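Side-chain contacts in putative uncharacterized protein (Chaetomium thermophilum var. thermophilum DSM 1495, PDB 5M43), which probably removes phosphate groups from proteins as the dual-specificity phosphatase domain of Yvh1, a protein linked to ribosome assembly: residues Met160-Leu163 with Glu164-Trp167; Asp60-Glu63 with Asp64-Ile67; Tyr122-Arg125 with Phe126-Asp130; His102-Gly106 with Lys107-Val111. All blocks are in the same frame, centred on the assembly; numbering follows the deposited sequence. Where two conformers were deposited one is given.

Contact 1 (Met160-Leu163 with Glu164-Trp167)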
loop_
_atom_site.group_PDB
_atom_site.type_symbol
_atom_site.label_atom_id
_atom_site.label_comp_id
_atom_site.label_asym_id
_atom_site.label_seq_id
_atom_site.Cartn_x
_atom_site.Cartn_y
_atom_site.Cartn_z
ATOM N N MET A 160 6.927 11.680 1.083
ATOM C CA MET A 160 6.303 12.437 -0.009
ATOM C C MET A 160 7.322 12.745 -1.096
ATOM O O MET A 160 7.023 12.576 -2.286
ATOM C CB MET A 160 5.677 13.738 0.518
ATOM C CG MET A 160 4.481 13.435 1.442
ATOM S SD MET A 160 3.044 12.713 0.643
ATOM C CE MET A 160 2.440 14.157 -0.193
ATOM N N ARG A 161 8.525 13.179 -0.700
ATOM C CA ARG A 161 9.585 13.438 -1.681
ATOM C C ARG A 161 9.917 12.182 -2.476
ATOM O O ARG A 161 10.147 12.251 -3.692
ATOM C CB ARG A 161 10.866 13.973 -1.002
ATOM C CG ARG A 161 10.633 15.341 -0.424
ATOM C CD ARG A 161 11.924 15.989 0.173
ATOM N NE ARG A 161 12.630 15.205 1.199
ATOM C CZ ARG A 161 12.502 15.428 2.522
ATOM N NH1 ARG A 161 13.212 14.713 3.411
ATOM N NH2 ARG A 161 11.649 16.349 2.975
ATOM N N GLN A 162 10.008 11.031 -1.807
ATOM C CA GLN A 162 10.375 9.801 -2.509
ATOM C C GLN A 162 9.281 9.346 -3.447
ATOM O O GLN A 162 9.576 8.724 -4.452
ATOM C CB GLN A 162 10.718 8.700 -1.500
ATOM C CG GLN A 162 11.960 9.102 -0.654
ATOM C CD GLN A 162 12.309 8.173 0.468
ATOM O OE1 GLN A 162 12.404 8.610 1.637
ATOM N NE2 GLN A 162 12.657 6.966 0.145
ATOM N N LEU A 163 8.018 9.583 -3.086
ATOM C CA LEU A 163 6.937 9.274 -4.030
ATOM C C LEU A 163 7.020 10.143 -5.272
ATOM O O LEU A 163 6.674 9.694 -6.375
ATOM C CB LEU A 163 5.573 9.466 -3.353
ATOM C CG LEU A 163 5.274 8.360 -2.345
ATOM C CD1 LEU A 163 4.036 8.804 -1.516
ATOM C CD2 LEU A 163 4.992 7.009 -3.021
ATOM N N GLU A 164 7.467 11.397 -5.120
ATOM C CA GLU A 164 7.683 12.228 -6.299
ATOM C C GLU A 164 8.814 11.659 -7.132
ATOM O O GLU A 164 8.712 11.606 -8.370
ATOM C CB GLU A 164 7.978 13.685 -5.902
ATOM C CG GLU A 164 6.766 14.435 -5.304
ATOM C CD GLU A 164 7.175 15.744 -4.612
ATOM O OE1 GLU A 164 6.343 16.269 -3.843
ATOM O OE2 GLU A 164 8.310 16.199 -4.813
ATOM N N MET A 165 9.880 11.180 -6.473
ATOM C CA MET A 165 10.944 10.488 -7.229
ATOM C C MET A 165 10.398 9.275 -7.971
ATOM O O MET A 165 10.712 9.058 -9.146
ATOM C CB MET A 165 12.067 10.024 -6.290
ATOM C CG MET A 165 12.543 11.057 -5.346
ATOM S SD MET A 165 14.040 10.550 -4.470
ATOM C CE MET A 165 13.727 9.564 -3.125
ATOM N N TRP A 166 9.606 8.459 -7.278
ATOM C CA TRP A 166 8.972 7.274 -7.891
ATOM C C TRP A 166 8.222 7.626 -9.176
ATOM O O TRP A 166 8.442 7.014 -10.244
ATOM C CB TRP A 166 8.043 6.686 -6.830
ATOM C CG TRP A 166 7.224 5.468 -7.255
ATOM C CD1 TRP A 166 5.852 5.357 -7.278
ATOM C CD2 TRP A 166 7.748 4.193 -7.661
ATOM N NE1 TRP A 166 5.501 4.092 -7.699
ATOM C CE2 TRP A 166 6.628 3.349 -7.902
ATOM C CE3 TRP A 166 9.053 3.678 -7.803
ATOM C CZ2 TRP A 166 6.761 2.037 -8.294
ATOM C CZ3 TRP A 166 9.193 2.372 -8.186
ATOM C CH2 TRP A 166 8.036 1.558 -8.430
ATOM N N TRP A 167 7.380 8.653 -9.112
ATOM C CA TRP A 167 6.645 9.129 -10.297
ATOM C C TRP A 167 7.591 9.575 -11.399
ATOM O O TRP A 167 7.447 9.207 -12.582
ATOM C CB TRP A 167 5.757 10.306 -9.889
ATOM C CG TRP A 167 4.933 10.927 -11.007
ATOM C CD1 TRP A 167 5.189 12.075 -11.680
ATOM C CD2 TRP A 167 3.673 10.439 -11.512
ATOM N NE1 TRP A 167 4.190 12.345 -12.576
ATOM C CE2 TRP A 167 3.232 11.365 -12.483
ATOM C CE3 TRP A 167 2.895 9.308 -11.252
ATOM C CZ2 TRP A 167 2.038 11.177 -13.212
ATOM C CZ3 TRP A 167 1.692 9.156 -11.928
ATOM C CH2 TRP A 167 1.305 10.068 -12.933
#
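Glu-164 N donates to Met-160 O and Met-165 N to Arg-161 O, each one helical turn back, and both side chains start back along that same turn. These belong to four successive i+4 bonds that hold the backbone, the shortest running from Trp-166 N to Gln-162 O (2.8 Å). The carbonyls also touch the side-chain stems. Trp-166 CB lies 3.3 Å from Leu-163 O, and its indole is swung well clear of the preceding turn because CG stands opposite the backbone N (chi1 178°). Buried Leu-163 and Trp-166 form the tightly packed side. Trp-167 departs in the same way, its CB 3.7 Å from Leu-163 O, but remains partly exposed.

The opposite character belongs to Arg-161 and Met-165, which are largely exposed. Here contact is made through stems: Met-165 CG comes to 3.1 Å from Arg-161 O. Glu-164 is intermediate, an extended chain whose CG passes 3.6 Å from Met-160 O before the carboxylate runs on.

On the buried side Leu-163 presses on Thr-112, Ile-115 and Ala-116 of helix 109-121, and Trp-166 NE1 is satisfied by Ala-116 O. The Trp-166 ring also meets helix 71-83 at Leu-71, Pro-72 and Val-75, whereas Trp-167 touches Leu-119 of helix 109-121 and Ala-135 and Ala-138 of helix 135-147.

Contact 2 (Asp60-Glu63 with Asp64-Ile67); sequences DDME and DQDI
Gln-65 folds back over the residues before it, Met-62 and Asp-60 among them, and closes a type I beta turn running from Met-62 to Gln-65, in the loop between strand 53-56 and helix 71-83. In dual-specificity phosphatases this connection corresponds to the loop that usually carries the general acid. The turn itself is closed by Gln-65 N, which donates to Met-62 O at 3.1 Å. A second link comes from the side chain: the amide oxygen Gln-65 OE1 accepts Asp-60 N at 3.1 Å, a nearly straight bond (169°) whose donor stands above the carbonyl plane rather than on a lone pair. A bend at the second torsion (chi2 -81°) brings the amide round to that N-H, laying Gln-65 CG 3.3 Å from Asp-60 O on the way. Two beta carbons meet the folded glutamine, Met-62 CB at CG and Asp-60 CB at the amide. In the conformer given, Met-62 also runs alongside Asp-64, its CB near OD1.

Further out, Asp-61 centres an inverse gamma turn and points away from the glutamine, its OD1 hydrogen-bonded to Ser-108 OG and Asn-156 ND2. Asp-66 OD1 accepts the N-H of Ile-69, and Ile-67 is buried against Val-37, Ile-59 and Phe-159. What fixes the rotation of the glutamine amide is its other end: with the carbonyl already engaged, it is held at a second point, where Gln-65 NE2 donates to Asp-64 OD2 at 3.2 Å, in the amide plane and nearly straight at 175°.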
loop_
_atom_site.group_PDB
_atom_site.type_symbol
_atom_site.label_atom_id
_atom_site.label_comp_id
_atom_site.label_asym_id
_atom_site.label_seq_id
_atom_site.Cartn_x
_atom_site.Cartn_y
_atom_site.Cartn_z
ATOM N N ASP A 60 11.091 2.466 9.518
ATOM C CA ASP A 60 10.512 3.390 10.475
ATOM C C ASP A 60 9.823 4.532 9.764
ATOM O O ASP A 60 10.096 4.827 8.596
ATOM C CB ASP A 60 11.598 3.966 11.392
ATOM C CG ASP A 60 11.901 3.093 12.580
ATOM O OD1 ASP A 60 11.422 1.930 12.645
ATOM O OD2 ASP A 60 12.681 3.598 13.461
ATOM N N ASP A 61 8.956 5.217 10.499
ATOM C CA ASP A 61 8.234 6.344 9.916
ATOM C C ASP A 61 9.013 7.617 10.209
ATOM O O ASP A 61 8.669 8.433 11.089
ATOM C CB ASP A 61 6.824 6.442 10.500
ATOM C CG ASP A 61 6.082 7.595 9.915
ATOM O OD1 ASP A 61 6.390 7.937 8.753
ATOM O OD2 ASP A 61 5.174 8.127 10.561
ATOM N N MET A 62 10.101 7.787 9.464
ATOM C CA MET A 62 10.973 8.936 9.629
ATOM C C MET A 62 11.378 9.425 8.260
ATOM O O MET A 62 11.465 8.634 7.323
ATOM C CB MET A 62 12.220 8.601 10.449
ATOM C CG MET A 62 11.810 8.365 11.885
ATOM S SD MET A 62 13.267 8.273 12.844
ATOM C CE MET A 62 13.767 6.611 12.476
ATOM N N GLU A 63 11.626 10.736 8.162
ATOM C CA GLU A 63 11.881 11.368 6.859
ATOM C C GLU A 63 13.179 10.909 6.194
ATOM O O GLU A 63 13.298 11.030 4.975
ATOM C CB GLU A 63 11.904 12.891 7.022
ATOM C CG GLU A 63 10.567 13.489 7.428
ATOM C CD GLU A 63 10.652 14.968 7.799
ATOM O OE1 GLU A 63 11.534 15.675 7.227
ATOM O OE2 GLU A 63 9.833 15.414 8.645
ATOM N N ASP A 64 14.113 10.354 6.958
ATOM C CA ASP A 64 15.398 9.857 6.484
ATOM C C ASP A 64 15.371 8.391 6.116
ATOM O O ASP A 64 16.437 7.796 5.895
ATOM C CB ASP A 64 16.392 10.021 7.626
ATOM C CG ASP A 64 15.822 9.377 8.894
ATOM O OD1 ASP A 64 15.072 10.079 9.611
ATOM O OD2 ASP A 64 16.006 8.152 9.123
ATOM N N GLN A 65 14.198 7.755 6.123
ATOM C CA GLN A 65 14.163 6.343 5.878
ATOM C C GLN A 65 13.976 6.203 4.383
ATOM O O GLN A 65 13.153 6.911 3.798
ATOM C CB GLN A 65 12.990 5.715 6.629
ATOM C CG GLN A 65 13.251 5.771 8.168
ATOM C CD GLN A 65 14.154 4.654 8.550
ATOM O OE1 GLN A 65 13.784 3.465 8.449
ATOM N NE2 GLN A 65 15.362 5.000 8.982
ATOM N N ASP A 66 14.653 5.227 3.794
ATOM C CA ASP A 66 14.563 4.972 2.339
ATOM C C ASP A 66 13.430 3.988 2.101
ATOM O O ASP A 66 13.536 2.818 2.464
ATOM C CB ASP A 66 15.890 4.410 1.859
ATOM C CG ASP A 66 15.952 4.200 0.373
ATOM O OD1 ASP A 66 14.934 4.319 -0.330
ATOM O OD2 ASP A 66 17.094 3.859 -0.062
ATOM N N ILE A 67 12.293 4.482 1.590
ATOM C CA ILE A 67 11.196 3.610 1.184
ATOM C C ILE A 67 11.211 3.445 -0.335
ATOM O O ILE A 67 10.688 2.439 -0.849
ATOM C CB ILE A 67 9.869 4.182 1.682
ATOM C CG1 ILE A 67 8.729 3.151 1.584
ATOM C CG2 ILE A 67 9.556 5.474 0.990
ATOM C CD1 ILE A 67 7.543 3.587 2.564
#

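Contact 3 (Tyr122-Arg125 with Phe126-Asp130). With NO3 (nitrate ion), chain C.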
loop_
_atom_site.group_PDB
_atom_site.type_symbol
_atom_site.label_atom_id
_atom_site.label_comp_id
_atom_site.label_asym_id
_atom_site.label_seq_id
_atom_site.Cartn_x
_atom_site.Cartn_y
_atom_site.Cartn_z
ATOM N N TYR A 122 -2.555 3.384 -11.991
ATOM C CA TYR A 122 -3.496 4.350 -12.569
ATOM C C TYR A 122 -2.874 5.729 -12.835
ATOM O O TYR A 122 -3.401 6.768 -12.401
ATOM C CB TYR A 122 -4.708 4.486 -11.665
ATOM C CG TYR A 122 -5.364 3.200 -11.250
ATOM C CD1 TYR A 122 -5.166 2.695 -9.967
ATOM C CD2 TYR A 122 -6.190 2.506 -12.125
ATOM C CE1 TYR A 122 -5.785 1.519 -9.546
ATOM C CE2 TYR A 122 -6.805 1.337 -11.718
ATOM C CZ TYR A 122 -6.594 0.847 -10.435
ATOM O OH TYR A 122 -7.255 -0.307 -10.063
ATOM N N PRO A 123 -1.803 5.783 -13.620
ATOM C CA PRO A 123 -1.154 7.076 -13.852
ATOM C C PRO A 123 -2.068 8.116 -14.482
ATOM O O PRO A 123 -1.943 9.299 -14.163
ATOM C CB PRO A 123 0.026 6.710 -14.784
ATOM C CG PRO A 123 -0.365 5.369 -15.412
ATOM C CD PRO A 123 -1.107 4.667 -14.305
ATOM N N TYR A 124 -2.962 7.730 -15.408
ATOM C CA TYR A 124 -3.817 8.747 -16.009
ATOM C C TYR A 124 -4.826 9.318 -15.031
ATOM O O TYR A 124 -5.238 10.476 -15.185
ATOM C CB TYR A 124 -4.542 8.181 -17.214
ATOM C CG TYR A 124 -3.607 7.873 -18.342
ATOM C CD1 TYR A 124 -3.150 8.870 -19.174
ATOM C CD2 TYR A 124 -3.147 6.578 -18.541
ATOM C CE1 TYR A 124 -2.283 8.589 -20.198
ATOM C CE2 TYR A 124 -2.294 6.278 -19.576
ATOM C CZ TYR A 124 -1.853 7.284 -20.399
ATOM O OH TYR A 124 -1.002 6.989 -21.471
ATOM N N ARG A 125 -5.241 8.544 -14.037
ATOM C CA ARG A 125 -6.123 9.093 -13.019
ATOM C C ARG A 125 -5.475 10.261 -12.279
ATOM O O ARG A 125 -6.169 11.198 -11.861
ATOM C CB ARG A 125 -6.539 7.989 -12.043
ATOM C CG ARG A 125 -7.491 8.436 -10.962
ATOM C CD ARG A 125 -7.600 7.338 -9.901
ATOM N NE ARG A 125 -8.242 6.111 -10.389
ATOM C CZ ARG A 125 -8.246 4.965 -9.693
ATOM N NH1 ARG A 125 -7.618 4.882 -8.489
ATOM N NH2 ARG A 125 -8.843 3.899 -10.228
ATOM N N PHE A 126 -4.162 10.209 -12.076
ATOM C CA PHE A 126 -3.451 11.203 -11.280
ATOM C C PHE A 126 -2.675 12.193 -12.137
ATOM O O PHE A 126 -1.821 12.922 -11.611
ATOM C CB PHE A 126 -2.544 10.493 -10.278
ATOM C CG PHE A 126 -3.289 9.523 -9.445
ATOM C CD1 PHE A 126 -4.280 9.983 -8.587
ATOM C CD2 PHE A 126 -3.079 8.154 -9.568
ATOM C CE1 PHE A 126 -5.011 9.112 -7.819
ATOM C CE2 PHE A 126 -3.809 7.255 -8.790
ATOM C CZ PHE A 126 -4.812 7.728 -7.933
ATOM N N GLY A 127 -2.962 12.233 -13.440
ATOM C CA GLY A 127 -2.511 13.286 -14.334
ATOM C C GLY A 127 -1.453 12.956 -15.384
ATOM O O GLY A 127 -0.845 13.890 -15.928
ATOM N N LYS A 128 -1.235 11.682 -15.713
ATOM C CA LYS A 128 -0.110 11.318 -16.573
ATOM C C LYS A 128 0.012 12.153 -17.859
ATOM O O LYS A 128 1.108 12.207 -18.430
ATOM C CB LYS A 128 -0.154 9.827 -16.931
ATOM C CG LYS A 128 0.962 9.391 -17.894
ATOM C CD LYS A 128 1.006 7.884 -18.161
ATOM C CE LYS A 128 1.656 7.618 -19.527
ATOM N NZ LYS A 128 2.881 6.744 -19.422
ATOM N N SER A 129 -1.013 12.876 -18.319
ATOM C CA SER A 129 -0.649 13.867 -19.342
ATOM C C SER A 129 -1.647 15.009 -19.493
ATOM O O SER A 129 -2.040 15.353 -20.613
ATOM C CB SER A 129 -0.405 13.218 -20.709
ATOM O OG SER A 129 0.913 12.697 -20.766
ATOM N N ASP A 130 -1.994 15.668 -18.401
ATOM C CA ASP A 130 -1.970 17.124 -18.460
ATOM C C ASP A 130 -0.484 17.452 -18.489
ATOM O O ASP A 130 0.264 16.914 -17.682
ATOM C CB ASP A 130 -2.648 17.792 -17.254
ATOM C CG ASP A 130 -3.915 17.072 -16.795
ATOM O OD1 ASP A 130 -4.700 16.613 -17.657
ATOM O OD2 ASP A 130 -4.126 16.959 -15.561
HETATM N N NO3 C . -5.126 5.009 -15.456
HETATM O O1 NO3 C . -3.945 5.014 -15.813
HETATM O O2 NO3 C . -5.835 3.995 -15.676
HETATM O O3 NO3 C . -5.610 6.008 -14.863
#
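Arg-125 and Phe-126 run side by side, the aliphatic part of the arginine laid over one face of the phenyl ring. Arg-125 CG makes a CH-pi contact 4.1 Å from the centroid of the Phe-126 ring, and Arg-125 CD comes to 3.4 Å from Phe-126 CZ. The arginine starts with CG opposite its backbone N (chi1 -178°) and then kinks at chi3, which carries the guanidinium over the face of the Tyr-122 ring, with NH2 above the ring centre. That guanidinium also forms a cation-pi contact with Trp-145, while Tyr-122 OH bonds to Asp-10.

A second CH-pi contact lies across the turn, where Lys-128 CD sits 3.9 Å from the centroid of the Tyr-124 ring. The lysine leaves its backbone with CG opposite N (chi1 177°) and stays nearly straight as far as CE, running beside Pro-123, whose CB is 3.7 Å from Lys-128 CD, and over one face of Tyr-124.

Phe-126 touches Leu-118 and Leu-119 of helix 109-121 and Ala-142 of helix 135-147; a serine here would probably open a gap there and leave the arginine stem without its ring. Tyr-124 N and Arg-125 N hold a nitrate, probably from the crystallisation liquor. Lys-128 N donates to Pro-123 O at 2.9 Å, just beyond Gly-127 with its positive phi. Tyr-124 to Gly-127 form a type I beta turn, spanned by a weak bond from Gly-127 N to Tyr-124 O, in the connection that leaves helix 109-121.

Contact 4 (His102-Gly106 with Lys107-Val111); sequences HCAMG and KSRSV. With NO3 (nitrate ion), chain B.
Lys-107 stretches out beside Met-105, its CD 3.9 Å from Met-105 CE, while its backbone N-H turns inward to O1 of a bound nitrate. Ser-108 N grips the same oxygen at 2.9 Å, and Ser-108 OG, besides its bond to Asp-61, is hydrogen-bonded to Asn-156 N. Arg-109 supplies three donors: its backbone N and NE both reach nitrate O3, and NH2 reaches O2 at 2.9 Å, so the ion meets the guanidinium at its edge, in plane. A kink at chi3 (-78°) turns the group back to this position, and NH1 bonds to Ile-59 O. A leucine in its place would probably leave the anion without its side-chain donors and Ile-59 O without its mate. Next, Ser-110 N donates to Cys-103 SG at 3.3 Å, nearly straight, and Ser-110 OG lies 3.1 Å from Cys-103 SG. Val-111 CG2 packs on Gly-106 O at 3.7 Å.

From the first segment Met-105 N and, weakly, Ala-104 N bind nitrate O2, and Cys-103 SG stands 3.2 Å from the nitrate nitrogen. Cysteine, five residues and arginine wrapped round an oxyanion at a helix start form the P-loop of protein tyrosine phosphatases, the nitrate probably marking the phosphate site.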
loop_
_atom_site.group_PDB
_atom_site.type_symbol
_atom_site.label_atom_id
_atom_site.label_comp_id
_atom_site.label_asym_id
_atom_site.label_seq_id
_atom_site.Cartn_x
_atom_site.Cartn_y
_atom_site.Cartn_z
ATOM N N HIS A 102 -0.538 -2.576 5.891
ATOM C CA HIS A 102 -0.656 -1.869 7.169
ATOM C C HIS A 102 0.703 -1.379 7.670
ATOM O O HIS A 102 1.764 -1.844 7.243
ATOM C CB HIS A 102 -1.276 -2.768 8.304
ATOM C CG HIS A 102 -0.266 -3.691 8.918
ATOM N ND1 HIS A 102 0.455 -3.361 10.053
ATOM C CD2 HIS A 102 0.169 -4.928 8.536
ATOM C CE1 HIS A 102 1.282 -4.344 10.337
ATOM N NE2 HIS A 102 1.115 -5.310 9.453
ATOM N N CYS A 103 0.664 -0.504 8.675
ATOM C CA CYS A 103 1.901 -0.103 9.361
ATOM C C CYS A 103 1.558 0.065 10.839
ATOM O O CYS A 103 0.783 -0.747 11.357
ATOM C CB CYS A 103 2.512 1.183 8.767
ATOM S SG CYS A 103 1.418 2.630 8.625
ATOM N N ALA A 104 2.034 1.115 11.484
ATOM C CA ALA A 104 1.590 1.291 12.889
ATOM C C ALA A 104 0.277 2.047 12.958
ATOM O O ALA A 104 -0.681 1.587 13.589
ATOM C CB ALA A 104 2.681 1.980 13.729
ATOM N N MET A 105 0.245 3.239 12.395
ATOM C CA MET A 105 -0.972 4.041 12.484
ATOM C C MET A 105 -1.857 3.911 11.263
ATOM O O MET A 105 -3.015 4.344 11.343
ATOM C CB MET A 105 -0.636 5.529 12.662
ATOM C CG MET A 105 0.156 5.918 13.922
ATOM S SD MET A 105 0.587 7.644 13.897
ATOM C CE MET A 105 -1.070 8.337 13.885
ATOM N N GLY A 106 -1.404 3.263 10.164
ATOM C CA GLY A 106 -2.158 3.387 8.939
ATOM C C GLY A 106 -2.221 4.803 8.420
ATOM O O GLY A 106 -3.233 5.202 7.821
ATOM N N LYS A 107 -1.126 5.560 8.580
ATOM C CA LYS A 107 -1.056 6.974 8.240
ATOM C C LYS A 107 0.032 7.256 7.218
ATOM O O LYS A 107 -0.216 7.964 6.240
ATOM C CB LYS A 107 -0.785 7.856 9.494
ATOM C CG LYS A 107 -0.534 9.298 9.154
ATOM C CD LYS A 107 -0.277 10.063 10.455
ATOM C CE LYS A 107 0.021 11.496 10.152
ATOM N NZ LYS A 107 0.488 12.228 11.450
ATOM N N SER A 108 1.249 6.758 7.449
ATOM C CA SER A 108 2.413 7.223 6.693
ATOM C C SER A 108 3.081 6.083 5.923
ATOM O O SER A 108 3.117 6.101 4.681
ATOM C CB SER A 108 3.372 7.912 7.673
ATOM O OG SER A 108 4.532 8.363 6.948
ATOM N N ARG A 109 3.586 5.063 6.611
ATOM C CA ARG A 109 4.303 3.989 5.908
ATOM C C ARG A 109 3.369 3.221 4.938
ATOM O O ARG A 109 3.683 3.067 3.756
ATOM C CB ARG A 109 4.926 3.032 6.908
ATOM C CG ARG A 109 6.248 3.604 7.502
ATOM C CD ARG A 109 6.663 2.748 8.632
ATOM N NE ARG A 109 5.843 3.059 9.824
ATOM C CZ ARG A 109 6.170 2.655 11.049
ATOM N NH1 ARG A 109 7.276 1.930 11.237
ATOM N NH2 ARG A 109 5.391 2.999 12.117
ATOM N N SER A 110 2.247 2.696 5.440
ATOM C CA SER A 110 1.368 1.887 4.599
ATOM C C SER A 110 0.756 2.731 3.480
ATOM O O SER A 110 0.545 2.242 2.369
ATOM C CB SER A 110 0.224 1.229 5.436
ATOM O OG SER A 110 -0.403 2.246 6.174
ATOM N N VAL A 111 0.420 3.988 3.792
ATOM C CA VAL A 111 -0.196 4.866 2.812
ATOM C C VAL A 111 0.787 5.135 1.685
ATOM O O VAL A 111 0.390 5.257 0.521
ATOM C CB VAL A 111 -0.662 6.166 3.507
ATOM C CG1 VAL A 111 -1.114 7.263 2.540
ATOM C CG2 VAL A 111 -1.866 5.843 4.419
HETATM N N NO3 B . 2.765 4.949 10.339
HETATM O O1 NO3 B . 1.693 5.555 10.062
HETATM O O2 NO3 B . 2.823 4.182 11.333
HETATM O O3 NO3 B . 3.714 4.989 9.507
#

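Contact 4 probably holds the phosphate-binding site at the start of helix 109-121; contacts 1 and 2 lie beside that helix or its start, and contact 3 follows its end. Contact 2 is directly coupled to contact 4: the centres lie about 12 Å apart, and the probable hydrogen bond between Asp-61 and Ser-108 joins the loop 60-67 to the P-loop. Contact 1 touches contact 2 through Gln-162, which packs on Asp-66 and Ile-67, but stays about 5 Å from contact 4 at the nearest atoms. At its other end contact 1 meets contact 3, with Trp-167 CH2 3.6 Å from Pro-123 O. Contact 3 is remote from the site, its centre about 24 Å from that of contact 4.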